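Local coordinates for protein enterotoxin type A (Staphylococcus aureus, PDB 1DYQ) that is a vaccine mutant of a superantigen that, in its natural form, binds MHC class II and T-cell receptors and causes staphylococcal food poisoning, at residues Y89-G94 with T152-D157; G111-D116 with K148-V153. The protein carries 3 engineered substitutions. All blocks are in the same frame, centred on the assembly; numbering follows the deposited sequence.

Contact 1: residues Y89-G94 with T152-D157; sequences YGAYAG and TVQELD. Engineered in segment 89-94: Ala93 (natural residue Tyr).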
ATOM      1  N   TYR A  89       4.104  -7.283  -4.558  1.00 10.47           N
ATOM      2  CA  TYR A  89       3.760  -5.918  -4.978  1.00 10.59           C
ATOM      3  C   TYR A  89       3.678  -5.048  -3.714  1.00 10.38           C
ATOM      4  O   TYR A  89       2.752  -5.152  -2.932  1.00 11.47           O
ATOM      5  CB  TYR A  89       2.412  -5.844  -5.723  1.00 12.30           C
ATOM      6  CG  TYR A  89       2.174  -4.500  -6.403  1.00 12.74           C
ATOM      7  CD1 TYR A  89       2.067  -3.318  -5.671  1.00 13.21           C
ATOM      8  CD2 TYR A  89       2.021  -4.433  -7.774  1.00 13.21           C
ATOM      9  CE1 TYR A  89       1.883  -2.092  -6.298  1.00 13.35           C
ATOM     10  CE2 TYR A  89       1.826  -3.217  -8.416  1.00 15.54           C
ATOM     11  CZ  TYR A  89       1.726  -2.070  -7.675  1.00 13.84           C
ATOM     12  OH  TYR A  89       1.555  -0.853  -8.308  1.00 15.81           O
ATOM     13  N   GLY A  90       4.782  -4.334  -3.438  1.00 10.90           N
ATOM     14  CA  GLY A  90       4.794  -3.536  -2.201  1.00 12.74           C
ATOM     15  C   GLY A  90       5.942  -2.535  -2.226  1.00 11.58           C
ATOM     16  O   GLY A  90       6.871  -2.677  -3.023  1.00 12.84           O
ATOM     17  N   ALA A  91       5.876  -1.560  -1.338  1.00 11.40           N
ATOM     18  CA  ALA A  91       6.914  -0.522  -1.304  1.00 11.40           C
ATOM     19  C   ALA A  91       7.959  -0.961  -0.256  1.00  9.42           C
ATOM     20  O   ALA A  91       7.611  -1.204   0.885  1.00 12.05           O
ATOM     21  CB  ALA A  91       6.264   0.786  -0.788  1.00 12.13           C
ATOM     22  N   TYR A  92       9.223  -0.878  -0.669  1.00 10.49           N
ATOM     23  CA  TYR A  92      10.289  -1.304   0.269  1.00 10.68           C
ATOM     24  C   TYR A  92      11.205  -0.148   0.608  1.00 10.48           C
ATOM     25  O   TYR A  92      11.333   0.821  -0.119  1.00 10.74           O
ATOM     26  CB  TYR A  92      11.104  -2.444  -0.371  1.00 11.69           C
ATOM     27  CG  TYR A  92      11.855  -2.087  -1.629  1.00 10.69           C
ATOM     28  CD1 TYR A  92      13.054  -1.385  -1.598  1.00 10.49           C
ATOM     29  CD2 TYR A  92      11.327  -2.387  -2.890  1.00 12.29           C
ATOM     30  CE1 TYR A  92      13.704  -1.002  -2.738  1.00 11.50           C
ATOM     31  CE2 TYR A  92      11.991  -2.025  -4.052  1.00 13.24           C
ATOM     32  CZ  TYR A  92      13.186  -1.335  -3.977  1.00 12.40           C
ATOM     33  OH  TYR A  92      13.830  -0.965  -5.125  1.00 14.14           O
ATOM     34  N   ALA A  93      11.901  -0.303   1.753  1.00 10.48           N
ATOM     35  CA  ALA A  93      12.937   0.695   2.106  1.00  9.37           C
ATOM     36  C   ALA A  93      13.706   0.135   3.317  1.00  8.29           C
ATOM     37  O   ALA A  93      13.155  -0.545   4.134  1.00 10.48           O
ATOM     38  CB  ALA A  93      12.263   2.002   2.570  1.00  9.58           C
ATOM     39  N   GLY A  94      14.988   0.564   3.414  1.00 10.32           N
ATOM     40  CA  GLY A  94      15.752   0.197   4.598  1.00 10.86           C
ATOM     41  C   GLY A  94      15.129   0.773   5.868  1.00 11.59           C
ATOM     42  O   GLY A  94      15.203   0.207   6.925  1.00 13.11           O
ATOM     43  N   THR A 152      -3.441  -7.820  -2.858  1.00 11.72           N
ATOM     44  CA  THR A 152      -3.256  -7.131  -1.590  1.00 10.16           C
ATOM     45  C   THR A 152      -3.998  -5.761  -1.674  1.00  8.59           C
ATOM     46  O   THR A 152      -3.970  -5.109  -2.717  1.00 11.28           O
ATOM     47  CB  THR A 152      -1.814  -6.883  -1.190  1.00  9.89           C
ATOM     48  OG1 THR A 152      -1.078  -6.095  -2.075  1.00 11.81           O
ATOM     49  CG2 THR A 152      -1.105  -8.248  -0.962  1.00 10.77           C
ATOM     50  N   VAL A 153      -4.515  -5.381  -0.531  1.00  9.40           N
ATOM     51  CA  VAL A 153      -5.008  -3.985  -0.397  1.00 10.54           C
ATOM     52  C   VAL A 153      -3.867  -3.029  -0.650  1.00 10.78           C
ATOM     53  O   VAL A 153      -4.012  -2.015  -1.357  1.00 11.11           O
ATOM     54  CB  VAL A 153      -5.662  -3.733   0.945  1.00 11.78           C
ATOM     55  CG1 VAL A 153      -5.952  -2.221   1.103  1.00 12.98           C
ATOM     56  CG2 VAL A 153      -6.962  -4.520   1.084  1.00 13.60           C
ATOM     57  N   GLN A 154      -2.628  -3.352  -0.216  1.00  9.96           N
ATOM     58  CA  GLN A 154      -1.466  -2.544  -0.508  1.00  9.49           C
ATOM     59  C   GLN A 154      -1.294  -2.233  -1.970  1.00 10.87           C
ATOM     60  O   GLN A 154      -1.086  -1.074  -2.356  1.00 10.92           O
ATOM     61  CB  GLN A 154      -0.169  -3.210   0.070  1.00 10.88           C
ATOM     62  CG  GLN A 154       1.089  -2.481  -0.349  1.00 10.12           C
ATOM     63  CD  GLN A 154       2.363  -2.929   0.414  1.00  8.67           C
ATOM     64  OE1 GLN A 154       3.351  -2.189   0.345  1.00  9.23           O
ATOM     65  NE2 GLN A 154       2.298  -4.078   1.005  1.00  9.17           N
ATOM     66  N   GLU A 155      -1.402  -3.217  -2.867  1.00 10.14           N
ATOM     67  CA  GLU A 155      -1.255  -3.002  -4.292  1.00 10.71           C
ATOM     68  C   GLU A 155      -2.264  -1.957  -4.818  1.00 11.73           C
ATOM     69  O   GLU A 155      -1.913  -1.144  -5.638  1.00 11.30           O
ATOM     70  CB  GLU A 155      -1.371  -4.304  -5.078  1.00 11.38           C
ATOM     71  CG  GLU A 155      -1.388  -4.143  -6.580  1.00 11.15           C
ATOM     72  CD  GLU A 155      -1.305  -5.435  -7.346  1.00 14.60           C
ATOM     73  OE1 GLU A 155      -0.847  -6.460  -6.786  1.00 14.04           O
ATOM     74  OE2 GLU A 155      -1.716  -5.453  -8.538  1.00 15.73           O
ATOM     75  N   LEU A 156      -3.493  -2.081  -4.335  1.00 11.98           N
ATOM     76  CA  LEU A 156      -4.551  -1.154  -4.776  1.00 10.92           C
ATOM     77  C   LEU A 156      -4.381   0.224  -4.151  1.00 10.14           C
ATOM     78  O   LEU A 156      -4.513   1.232  -4.888  1.00 12.48           O
ATOM     79  CB  LEU A 156      -5.925  -1.697  -4.365  1.00 12.46           C
ATOM     80  CG  LEU A 156      -6.270  -3.095  -4.913  1.00 14.19           C
ATOM     81  CD1 LEU A 156      -7.641  -3.497  -4.397  1.00 14.86           C
ATOM     82  CD2 LEU A 156      -6.195  -3.129  -6.424  1.00 16.96           C
ATOM     83  N   ASP A 157      -4.019   0.295  -2.891  1.00 11.21           N
ATOM     84  CA  ASP A 157      -3.874   1.580  -2.191  1.00 11.06           C
ATOM     85  C   ASP A 157      -2.689   2.360  -2.691  1.00 12.32           C
ATOM     86  O   ASP A 157      -2.762   3.578  -2.887  1.00 11.43           O
ATOM     87  CB  ASP A 157      -3.789   1.277  -0.686  1.00 11.28           C
ATOM     88  CG  ASP A 157      -4.058   2.463   0.208  1.00 13.30           C
ATOM     89  OD1 ASP A 157      -4.706   3.439  -0.267  1.00 13.03           O
ATOM     90  OD2 ASP A 157      -3.637   2.445   1.384  1.00 12.24           O
TER
HETATM   91  O   HOH W   1       5.466  -2.184   2.469  1.00 11.45           O
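Glu155 lies across one face of the Tyr89 ring. Its CB sits 3.6 Å from Tyr89 CD1. CG, turned anti to the backbone N (chi1 173°), comes over the centre of the face in a CH-pi contact, 3.5 Å from the Tyr89 ring centroid and only 8° off its normal. The extended chain then carries CD to 3.5 Å from Tyr89 CD2, where carboxylate and ring are stacked with their planes 15° apart. At the tip OE1 reaches Tyr89 CB at 3.5 Å, while OE2 lies over the CD2-CE2 side of the ring. OE1 also forms a salt bridge with Lys148 and OE2 is hydrogen-bonded to Thr146, two partners that probably fix the rotation of the carboxylate. The contact brings strand 86-91 of the OB-fold domain against the first turn of helix 153-168, the central helix of the beta-grasp domain, at the interface of the two superantigen domains. Thr152 is the N-cap of that helix: its OG1 accepts from Glu155 N at 3.0 Å. One residue earlier than Glu155, the extended Gln154 runs beside Gly90, and its NE2 donates to Tyr109 O. Its OE1 accepts from Ala91 N at 3.1 Å, the donor standing above the carbonyl plane. A water lies within bonding distance of both Gln154 OE1 and Ala91 O, with more acceptors around it than it has protons.

Contact 2: residues G111-D116 with K148-V153; sequences GVTLHD and KKNVTV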
ATOM      1  N   GLY A 111       2.517  -7.389   1.118  1.00 11.19           N
ATOM      2  CA  GLY A 111       2.721  -7.274  -0.312  1.00 11.40           C
ATOM      3  C   GLY A 111       2.747  -8.602  -1.053  1.00 10.82           C
ATOM      4  O   GLY A 111       3.138  -8.576  -2.243  1.00 12.71           O
ATOM      5  N   VAL A 112       2.461  -9.715  -0.398  1.00 10.26           N
ATOM      6  CA  VAL A 112       2.650 -11.023  -1.042  1.00 11.44           C
ATOM      7  C   VAL A 112       1.329 -11.704  -1.361  1.00 12.01           C
ATOM      8  O   VAL A 112       0.411 -11.717  -0.554  1.00 12.92           O
ATOM      9  CB  VAL A 112       3.437 -11.925  -0.053  1.00 13.12           C
ATOM     10  CG1 VAL A 112       3.776 -13.276  -0.681  1.00 14.04           C
ATOM     11  CG2 VAL A 112       4.714 -11.206   0.352  1.00 13.73           C
ATOM     12  N   THR A 113       1.277 -12.368  -2.520  1.00 12.41           N
ATOM     13  CA  THR A 113       0.112 -13.184  -2.860  1.00 11.20           C
ATOM     14  C   THR A 113       0.581 -14.533  -3.449  1.00 11.39           C
ATOM     15  O   THR A 113       1.623 -14.577  -4.079  1.00 14.27           O
ATOM     16  CB  THR A 113      -0.762 -12.507  -3.948  1.00 12.18           C
ATOM     17  OG1 THR A 113       0.017 -11.964  -4.963  1.00 13.77           O
ATOM     18  CG2 THR A 113      -1.606 -11.405  -3.267  1.00 14.06           C
ATOM     19  N   LEU A 114      -0.195 -15.573  -3.191  1.00 13.23           N
ATOM     20  CA  LEU A 114       0.138 -16.869  -3.845  1.00 15.17           C
ATOM     21  C   LEU A 114       0.087 -16.697  -5.341  1.00 16.89           C
ATOM     22  O   LEU A 114      -0.815 -16.040  -5.877  1.00 16.75           O
ATOM     23  CB  LEU A 114      -0.833 -17.950  -3.377  1.00 16.00           C
ATOM     24  CG  LEU A 114      -0.700 -18.305  -1.885  1.00 17.33           C
ATOM     25  CD1 LEU A 114      -1.853 -19.169  -1.427  1.00 21.81           C
ATOM     26  CD2 LEU A 114       0.655 -18.972  -1.667  1.00 16.13           C
ATOM     27  N   HIS A 115       1.063 -17.278  -6.050  1.00 14.53           N
ATOM     28  CA  HIS A 115       1.146 -17.084  -7.483  1.00 16.97           C
ATOM     29  C   HIS A 115       0.110 -17.928  -8.226  1.00 19.44           C
ATOM     30  O   HIS A 115      -0.467 -17.561  -9.215  1.00 19.79           O
ATOM     31  CB  HIS A 115       2.537 -17.424  -7.989  1.00 17.05           C
ATOM     32  CG  HIS A 115       2.717 -17.416  -9.464  1.00 18.33           C
ATOM     33  ND1 HIS A 115       2.955 -16.341 -10.251  1.00 19.26           N
ATOM     34  CD2 HIS A 115       2.657 -18.515 -10.313  1.00 20.06           C
ATOM     35  CE1 HIS A 115       3.067 -16.719 -11.537  1.00 19.96           C
ATOM     36  NE2 HIS A 115       2.869 -18.033 -11.572  1.00 20.74           N
ATOM     37  N   ASP A 116       0.074 -19.206  -7.768  1.00 20.01           N
ATOM     38  CA  ASP A 116      -0.669 -20.184  -8.507  1.00 21.50           C
ATOM     39  C   ASP A 116      -2.169 -19.939  -8.634  1.00 20.04           C
ATOM     40  O   ASP A 116      -2.896 -19.689  -7.722  1.00 21.72           O
ATOM     41  CB  ASP A 116      -0.386 -21.600  -8.148  1.00 26.55           C
ATOM     42  CG  ASP A 116       0.985 -22.116  -8.407  1.00 31.73           C
ATOM     43  OD1 ASP A 116       1.777 -21.600  -9.215  1.00 34.70           O
ATOM     44  OD2 ASP A 116       1.282 -23.230  -7.836  1.00 36.57           O
ATOM     45  N   LYS A 148      -4.395  -9.774 -10.636  1.00 15.03           N
ATOM     46  CA  LYS A 148      -4.586 -10.768  -9.613  1.00 14.07           C
ATOM     47  C   LYS A 148      -6.047 -10.974  -9.221  1.00 16.79           C
ATOM     48  O   LYS A 148      -6.753  -9.987  -8.966  1.00 16.38           O
ATOM     49  CB  LYS A 148      -3.786 -10.407  -8.345  1.00 15.17           C
ATOM     50  CG  LYS A 148      -2.287 -10.290  -8.605  1.00 16.11           C
ATOM     51  CD  LYS A 148      -1.588  -9.847  -7.299  1.00 13.99           C
ATOM     52  CE  LYS A 148      -0.085  -9.722  -7.568  1.00 13.64           C
ATOM     53  NZ  LYS A 148       0.265  -8.529  -8.357  1.00 13.70           N
ATOM     54  N   LYS A 149      -6.456 -12.205  -9.037  1.00 15.15           N
ATOM     55  CA  LYS A 149      -7.803 -12.507  -8.515  1.00 16.03           C
ATOM     56  C   LYS A 149      -7.883 -12.149  -7.052  1.00 17.18           C
ATOM     57  O   LYS A 149      -8.822 -11.545  -6.552  1.00 19.07           O
ATOM     58  CB  LYS A 149      -8.059 -14.027  -8.683  1.00 17.18           C
ATOM     59  CG  LYS A 149      -8.086 -14.420 -10.158  1.00 20.46           C
ATOM     60  CD  LYS A 149      -8.196 -15.937 -10.316  1.00 21.99           C
ATOM     61  CE  LYS A 149      -7.903 -16.320 -11.772  1.00 25.25           C
ATOM     62  NZ  LYS A 149      -7.895 -17.815 -11.916  1.00 31.01           N
ATOM     63  N   ASN A 150      -6.853 -12.598  -6.305  1.00 14.89           N
ATOM     64  CA  ASN A 150      -6.697 -12.232  -4.895  1.00 14.32           C
ATOM     65  C   ASN A 150      -5.548 -11.231  -4.801  1.00 14.21           C
ATOM     66  O   ASN A 150      -4.435 -11.524  -5.285  1.00 13.28           O
ATOM     67  CB  ASN A 150      -6.318 -13.524  -4.131  0.50 17.11           C
ATOM     68  CG  ASN A 150      -5.770 -13.210  -2.761  0.50 21.94           C
ATOM     69  OD1 ASN A 150      -4.563 -13.299  -2.530  0.50 25.43           O
ATOM     70  ND2 ASN A 150      -6.645 -12.774  -1.874  0.50 23.27           N
ATOM     71  N   VAL A 151      -5.841  -9.986  -4.448  1.00 11.67           N
ATOM     72  CA  VAL A 151      -4.876  -8.904  -4.519  1.00 12.15           C
ATOM     73  C   VAL A 151      -4.672  -8.283  -3.148  1.00 10.78           C
ATOM     74  O   VAL A 151      -5.590  -8.207  -2.339  1.00 11.30           O
ATOM     75  CB  VAL A 151      -5.324  -7.832  -5.524  1.00 13.57           C
ATOM     76  CG1 VAL A 151      -6.647  -7.179  -5.078  1.00 13.71           C
ATOM     77  CG2 VAL A 151      -4.268  -6.783  -5.760  1.00 12.58           C
ATOM     78  N   THR A 152      -3.441  -7.820  -2.858  1.00 11.72           N
ATOM     79  CA  THR A 152      -3.256  -7.131  -1.590  1.00 10.16           C
ATOM     80  C   THR A 152      -3.998  -5.761  -1.674  1.00  8.59           C
ATOM     81  O   THR A 152      -3.970  -5.109  -2.717  1.00 11.28           O
ATOM     82  CB  THR A 152      -1.814  -6.883  -1.190  1.00  9.89           C
ATOM     83  OG1 THR A 152      -1.078  -6.095  -2.075  1.00 11.81           O
ATOM     84  CG2 THR A 152      -1.105  -8.248  -0.962  1.00 10.77           C
ATOM     85  N   VAL A 153      -4.515  -5.381  -0.531  1.00  9.40           N
ATOM     86  CA  VAL A 153      -5.008  -3.985  -0.397  1.00 10.54           C
ATOM     87  C   VAL A 153      -3.867  -3.029  -0.650  1.00 10.78           C
ATOM     88  O   VAL A 153      -4.012  -2.015  -1.357  1.00 11.11           O
ATOM     89  CB  VAL A 153      -5.662  -3.733   0.945  1.00 11.78           C
ATOM     90  CG1 VAL A 153      -5.952  -2.221   1.103  1.00 12.98           C
ATOM     91  CG2 VAL A 153      -6.962  -4.520   1.084  1.00 13.60           C
TER
HETATM   92  O   HOH W   2      -2.784 -14.871  -1.606  1.00 22.25           O
HETATM   93  O   HOH W   3      -3.446 -15.358  -4.431  1.00 27.10           O
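Thr113 CG2 stands to one side of the Asn150 amide plane, 3.6 Å from Asn150 OD1, and two waters near that oxygen lie on the other side of the plane. These side chains lie between strand 105-114 of the OB-fold domain and strand 150-152 of the beta-grasp domain. The two strands run nearly antiparallel, at 169°, but face each other through side chains, as members of different sheets. The Thr113 and Asn150 side chains run past one another head to tail, and Thr113 CG2 also rests 3.5 Å from the carbonyl O of Asn150. The other branch of Thr113, OG1, lies against the aliphatic part of Lys148, 3.4 Å from its CE. Beyond that point the lysine bends at chi4 (74°), its NZ turned to its partner Glu155. Toward the helix, the methyl CG2 of Thr152 packs 3.9 Å from Thr113 CG2 and also touches the backbone of Gly111 and Val112. The Asn150 amide has a second conformer, and the link from its OD1 to the first water is too short to be other than doubtful. On the Leu114 side, that water accepts from Leu114 N, while the second donates to Asn150 OD1 and to Leu114 O, the latter at 3.1 Å.

In the fold
From the N terminus, the chain first passes 89-94, at the end of strand 86-91, and then 111-116, at the end of the neighbouring strand 105-114 in the same OB-fold sheet. It continues through the long strand 119-132 of the beta-grasp domain before 148-153 returns to close contact 2. Segment 152-157, which overlaps 148-153 at Thr152 and Val153, closes contact 1. The shorter loop, 111 to 153, therefore lies within the longer one, 89 to 157. Both contacts join the two domains. They are linked directly as well, on the OB-fold side, where Tyr89 N probably bonds Gly111 O.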